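Local coordinates for protein 5-ketofructose reductase (Gluconobacter sp., PDB 7COK) that probably catalyses the nicotinamide-dependent reduction of 5-ketofructose, as a member of a novel class in the shikimate dehydrogenase family, at residues A166-N169 with D170-A174; Q231-F234 with L235-K239. One frame throughout, in Å; residues are numbered along the deposited sequence.

Contact 1: residues A166-N169 with D170-A174; sequences ALIN and DKTEA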
loop_
_atom_site.group_PDB
_atom_site.type_symbol
_atom_site.label_atom_id
_atom_site.label_comp_id
_atom_site.label_asym_id
_atom_site.label_seq_id
_atom_site.Cartn_x
_atom_site.Cartn_y
_atom_site.Cartn_z
ATOM N N ALA A 166 -38.102 9.153 -10.330
ATOM C CA ALA A 166 -38.647 7.869 -10.790
ATOM C C ALA A 166 -38.033 6.722 -9.989
ATOM O O ALA A 166 -38.739 5.824 -9.558
ATOM C CB ALA A 166 -38.404 7.674 -12.280
ATOM N N LEU A 167 -36.726 6.792 -9.746
ATOM C CA LEU A 167 -36.045 5.805 -8.907
ATOM C C LEU A 167 -36.669 5.731 -7.514
ATOM O O LEU A 167 -36.920 4.649 -7.000
ATOM C CB LEU A 167 -34.550 6.122 -8.805
ATOM C CG LEU A 167 -33.664 5.227 -7.925
ATOM C CD1 LEU A 167 -33.536 3.815 -8.473
ATOM C CD2 LEU A 167 -32.295 5.893 -7.815
ATOM N N ILE A 168 -36.930 6.887 -6.920
ATOM C CA ILE A 168 -37.495 6.946 -5.585
ATOM C C ILE A 168 -38.899 6.342 -5.549
ATOM O O ILE A 168 -39.171 5.471 -4.731
ATOM C CB ILE A 168 -37.405 8.384 -4.996
ATOM C CG1 ILE A 168 -35.942 8.874 -4.892
ATOM C CG2 ILE A 168 -38.153 8.491 -3.677
ATOM C CD1 ILE A 168 -34.951 7.919 -4.238
ATOM N N ASN A 169 -39.756 6.756 -6.477
ATOM C CA ASN A 169 -41.126 6.232 -6.543
ATOM C C ASN A 169 -41.190 4.743 -6.837
ATOM O O ASN A 169 -42.001 4.038 -6.242
ATOM C CB ASN A 169 -41.933 6.992 -7.595
ATOM C CG ASN A 169 -42.178 8.431 -7.212
ATOM O OD1 ASN A 169 -42.513 8.727 -6.068
ATOM N ND2 ASN A 169 -42.013 9.332 -8.169
ATOM N N ASP A 170 -40.313 4.276 -7.721
ATOM C CA ASP A 170 -40.325 2.885 -8.197
ATOM C C ASP A 170 -39.707 1.893 -7.236
ATOM O O ASP A 170 -40.098 0.717 -7.214
ATOM C CB ASP A 170 -39.608 2.763 -9.531
ATOM C CG ASP A 170 -40.296 3.520 -10.644
ATOM O OD1 ASP A 170 -41.466 3.913 -10.462
ATOM O OD2 ASP A 170 -39.652 3.708 -11.703
ATOM N N LYS A 171 -38.725 2.350 -6.464
ATOM C CA LYS A 171 -37.931 1.445 -5.647
ATOM C C LYS A 171 -37.973 1.685 -4.143
ATOM O O LYS A 171 -37.329 0.955 -3.394
ATOM C CB LYS A 171 -36.466 1.409 -6.135
ATOM C CG LYS A 171 -36.256 0.893 -7.560
ATOM C CD LYS A 171 -36.901 -0.468 -7.815
ATOM C CE LYS A 171 -36.322 -1.572 -6.931
ATOM N NZ LYS A 171 -37.261 -2.731 -6.932
ATOM N N THR A 172 -38.715 2.691 -3.700
ATOM C CA THR A 172 -38.773 3.042 -2.274
ATOM C C THR A 172 -40.191 3.384 -1.820
ATOM O O THR A 172 -41.102 3.486 -2.640
ATOM C CB THR A 172 -37.804 4.200 -1.909
ATOM O OG1 THR A 172 -38.447 5.476 -2.070
ATOM C CG2 THR A 172 -36.507 4.165 -2.742
ATOM N N GLU A 173 -40.363 3.551 -0.515
ATOM C CA GLU A 173 -41.652 3.949 0.057
ATOM C C GLU A 173 -41.896 5.455 -0.011
ATOM O O GLU A 173 -43.020 5.914 0.173
ATOM C CB GLU A 173 -41.789 3.441 1.500
ATOM C CG GLU A 173 -41.572 1.939 1.680
ATOM C CD GLU A 173 -42.189 1.081 0.585
ATOM O OE1 GLU A 173 -41.417 0.457 -0.179
ATOM O OE2 GLU A 173 -43.433 1.028 0.481
ATOM N N ALA A 174 -40.826 6.201 -0.288
ATOM C CA ALA A 174 -40.856 7.654 -0.378
ATOM C C ALA A 174 -41.464 8.101 -1.696
ATOM O O ALA A 174 -41.404 7.380 -2.698
ATOM C CB ALA A 174 -39.444 8.219 -0.230
HETATM O O HOH W 1 -42.942 3.208 -4.179
#

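Contact 2: residues Q231-F234 with L235-K239; sequences QTRF and LKDAK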
loop_
_atom_site.group_PDB
_atom_site.type_symbol
_atom_site.label_atom_id
_atom_site.label_comp_id
_atom_site.label_asym_id
_atom_site.label_seq_id
_atom_site.Cartn_x
_atom_site.Cartn_y
_atom_site.Cartn_z
ATOM N N GLN A 231 -17.721 26.272 5.061
ATOM C CA GLN A 231 -18.737 27.292 5.264
ATOM C C GLN A 231 -18.920 28.080 3.978
ATOM O O GLN A 231 -18.304 29.135 3.775
ATOM C CB GLN A 231 -18.357 28.203 6.445
ATOM C CG GLN A 231 -18.203 27.489 7.781
ATOM C CD GLN A 231 -19.449 26.711 8.212
ATOM O OE1 GLN A 231 -19.357 25.547 8.610
ATOM N NE2 GLN A 231 -20.616 27.350 8.134
ATOM N N THR A 232 -19.782 27.538 3.113
ATOM C CA THR A 232 -20.121 28.136 1.825
ATOM C C THR A 232 -20.994 29.376 2.040
ATOM O O THR A 232 -21.577 29.554 3.126
ATOM C CB THR A 232 -20.891 27.128 0.941
ATOM O OG1 THR A 232 -22.071 26.668 1.625
ATOM C CG2 THR A 232 -19.999 25.936 0.597
ATOM N N ARG A 233 -21.070 30.235 1.021
ATOM C CA ARG A 233 -22.009 31.366 1.042
ATOM C C ARG A 233 -23.437 30.913 1.377
ATOM O O ARG A 233 -24.097 31.520 2.207
ATOM C CB ARG A 233 -21.963 32.135 -0.282
ATOM C CG ARG A 233 -22.950 33.275 -0.400
ATOM C CD ARG A 233 -22.824 33.982 -1.739
ATOM N NE ARG A 233 -23.978 34.844 -2.000
ATOM C CZ ARG A 233 -24.446 35.157 -3.210
ATOM N NH1 ARG A 233 -23.867 34.688 -4.311
ATOM N NH2 ARG A 233 -25.504 35.952 -3.320
ATOM N N PHE A 234 -23.896 29.861 0.703
ATOM C CA PHE A 234 -25.182 29.229 0.939
ATOM C C PHE A 234 -25.402 28.910 2.416
ATOM O O PHE A 234 -26.400 29.338 2.987
ATOM C CB PHE A 234 -25.259 27.986 0.047
ATOM C CG PHE A 234 -26.505 27.184 0.199
ATOM C CD1 PHE A 234 -27.751 27.715 -0.155
ATOM C CD2 PHE A 234 -26.434 25.868 0.640
ATOM C CE1 PHE A 234 -28.898 26.944 -0.039
ATOM C CE2 PHE A 234 -27.583 25.088 0.765
ATOM C CZ PHE A 234 -28.824 25.633 0.407
ATOM N N LEU A 235 -24.458 28.191 3.042
ATOM C CA LEU A 235 -24.586 27.915 4.480
ATOM C C LEU A 235 -24.492 29.136 5.379
ATOM O O LEU A 235 -25.213 29.204 6.384
ATOM C CB LEU A 235 -23.593 26.847 4.919
ATOM C CG LEU A 235 -23.852 25.447 4.323
ATOM C CD1 LEU A 235 -22.895 24.497 5.017
ATOM C CD2 LEU A 235 -25.284 24.921 4.409
ATOM N N LYS A 236 -23.641 30.092 5.007
ATOM C CA LYS A 236 -23.502 31.324 5.805
ATOM C C LYS A 236 -24.778 32.140 5.771
ATOM O O LYS A 236 -25.227 32.631 6.820
ATOM C CB LYS A 236 -22.308 32.155 5.351
ATOM C CG LYS A 236 -20.981 31.545 5.755
ATOM C CD LYS A 236 -19.823 32.293 5.131
ATOM C CE LYS A 236 -18.542 31.949 5.865
ATOM N NZ LYS A 236 -17.408 32.772 5.376
ATOM N N ASP A 237 -25.385 32.233 4.586
ATOM C CA ASP A 237 -26.688 32.882 4.414
ATOM C C ASP A 237 -27.783 32.185 5.222
ATOM O O ASP A 237 -28.562 32.852 5.904
ATOM C CB ASP A 237 -27.088 32.963 2.931
ATOM C CG ASP A 237 -26.158 33.849 2.102
ATOM O OD1 ASP A 237 -25.476 34.739 2.656
ATOM O OD2 ASP A 237 -26.112 33.642 0.871
ATOM N N ALA A 238 -27.827 30.846 5.170
ATOM C CA ALA A 238 -28.804 30.070 5.936
ATOM C C ALA A 238 -28.657 30.284 7.455
ATOM O O ALA A 238 -29.651 30.535 8.153
ATOM C CB ALA A 238 -28.679 28.590 5.579
ATOM N N LYS A 239 -27.418 30.173 7.945
ATOM C CA LYS A 239 -27.122 30.398 9.362
ATOM C C LYS A 239 -27.510 31.819 9.807
ATOM O O LYS A 239 -28.065 31.988 10.891
ATOM C CB LYS A 239 -25.643 30.123 9.647
ATOM C CG LYS A 239 -25.291 29.995 11.129
ATOM C CD LYS A 239 -23.937 29.338 11.314
ATOM C CE LYS A 239 -22.814 30.226 10.820
ATOM N NZ LYS A 239 -21.598 29.455 10.443
#

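Contact 1: residues A166-N169 with D170-A174
The backbone from A166 to A174 finishes a helix and leaves it: D170 N donates to A166 O at 2.9 Å, K171 N donates to L167 O at 3.0 Å, and T172 is the first residue whose backbone torsions are no longer helical. The next bond in the series, from T172 N to I168 O, is weak, its N-H...O angle only 128°. The threonine side chain adds a second bond to the same carbonyl. T172 OG1 gives its proton to I168 O at 2.8 Å, tilted 34° from the carbonyl plane, so one carbonyl receives both the amide and the hydroxyl of the same residue. With chi1 at 89°, OG1 sits between the backbone N and the carbonyl carbon and is turned back over the last turn.

The same oxygen accepts from A174 N at 3.1 Å, which makes an ST turn. A single hydroxyl, donating on one hand and accepting on the other, thus links the helix end to the loop in a beta-alpha-beta unit of the Rossmann-type domain, where helix 158-171 hands over to strand 175-180. Beside this polar link lies an apolar one. I168 CG2, anti to the backbone N, touches A174 CB at 3.7 Å and lies against T172 OG1 too. T172 and A174 also lean on A144 of helix 134-145, and L167 reaches R137 and V141 of the same helix.

One residue earlier in the helix than I168, the L167 CD1 methyl meets K171 CG at 4.1 Å, a loose touch between two chains crossing at a slant. N169 directs its amide onward, OD1 accepting from G176 N in the following strand.

Contact 2: residues Q231-F234 with L235-K239
T232 caps helix 233-240 by taking a hydrogen bond from L235 N: its OG1, at the N-cap position, accepts at 3.2 Å in a nearly straight bond, the N-H...O angle being 167°. A chi1 of 57° swings the hydroxyl over the opening turn, where it serves an amide of the first helical turn, as an N-cap does. OG1 is also hydrogen-bonded to OD2 of D224, at the end of strand 221-224, so the cap is tied to the sheet. Regular helix bonding follows, K236 N to T232 O and D237 N to R233 O both at 2.8 Å, then A238 N to F234 O.

Charge plays a looser part. R233 runs out extended from CG to NE and passes at a slant across D237, whose OD2 lies 3.8 Å from R233 NE, a long salt bridge. The guanidinium and carboxylate planes stand 86° apart, and the aliphatic stem is nearer than the charge, with R233 CG 3.4 Å from D237 OD2. The guanidinium has a further partner, NH1 donating to N206 O.

The apolar contact is between L235 CD2 and F234 CD2, 4.1 Å apart; L235 CG, for its part, packs beside the T232 hydroxyl. The F234 ring continues into the sheet, against V222 and L194, while L235 and A238 reach T245. The K236 chain, extended beyond CG, runs past T232 O toward Q231, bringing CE to 3.8 Å from Q231 CB.

The balance of strengths is telling: a straight, buried cap with an aspartate behind it is consistent with a firmly defined helix start, whereas the long ion pair, its two planes nearly perpendicular, probably adds little more than a weak electrostatic attraction.

In the fold
From the N terminus, the chain first builds the mixed sheet that belongs largely to the substrate-binding domain, then enters the parallel sheet of the Rossmann-type domain, where both contacts lie. Contact 1 closes first, at the exit of helix 158-171 before strand 175-180, an outermost strand within this chain. The chain then passes through strands 193-196 and 221-224 before contact 2 opens at the entry of helix 233-240, which leads to strand 245-246 at the other border within this chain. The two are in series, neither nesting nor crossing, and each spans only neighbouring turns. Their centres are 31 Å apart, and together they mark a helix end and a helix start in two beta-alpha-beta units.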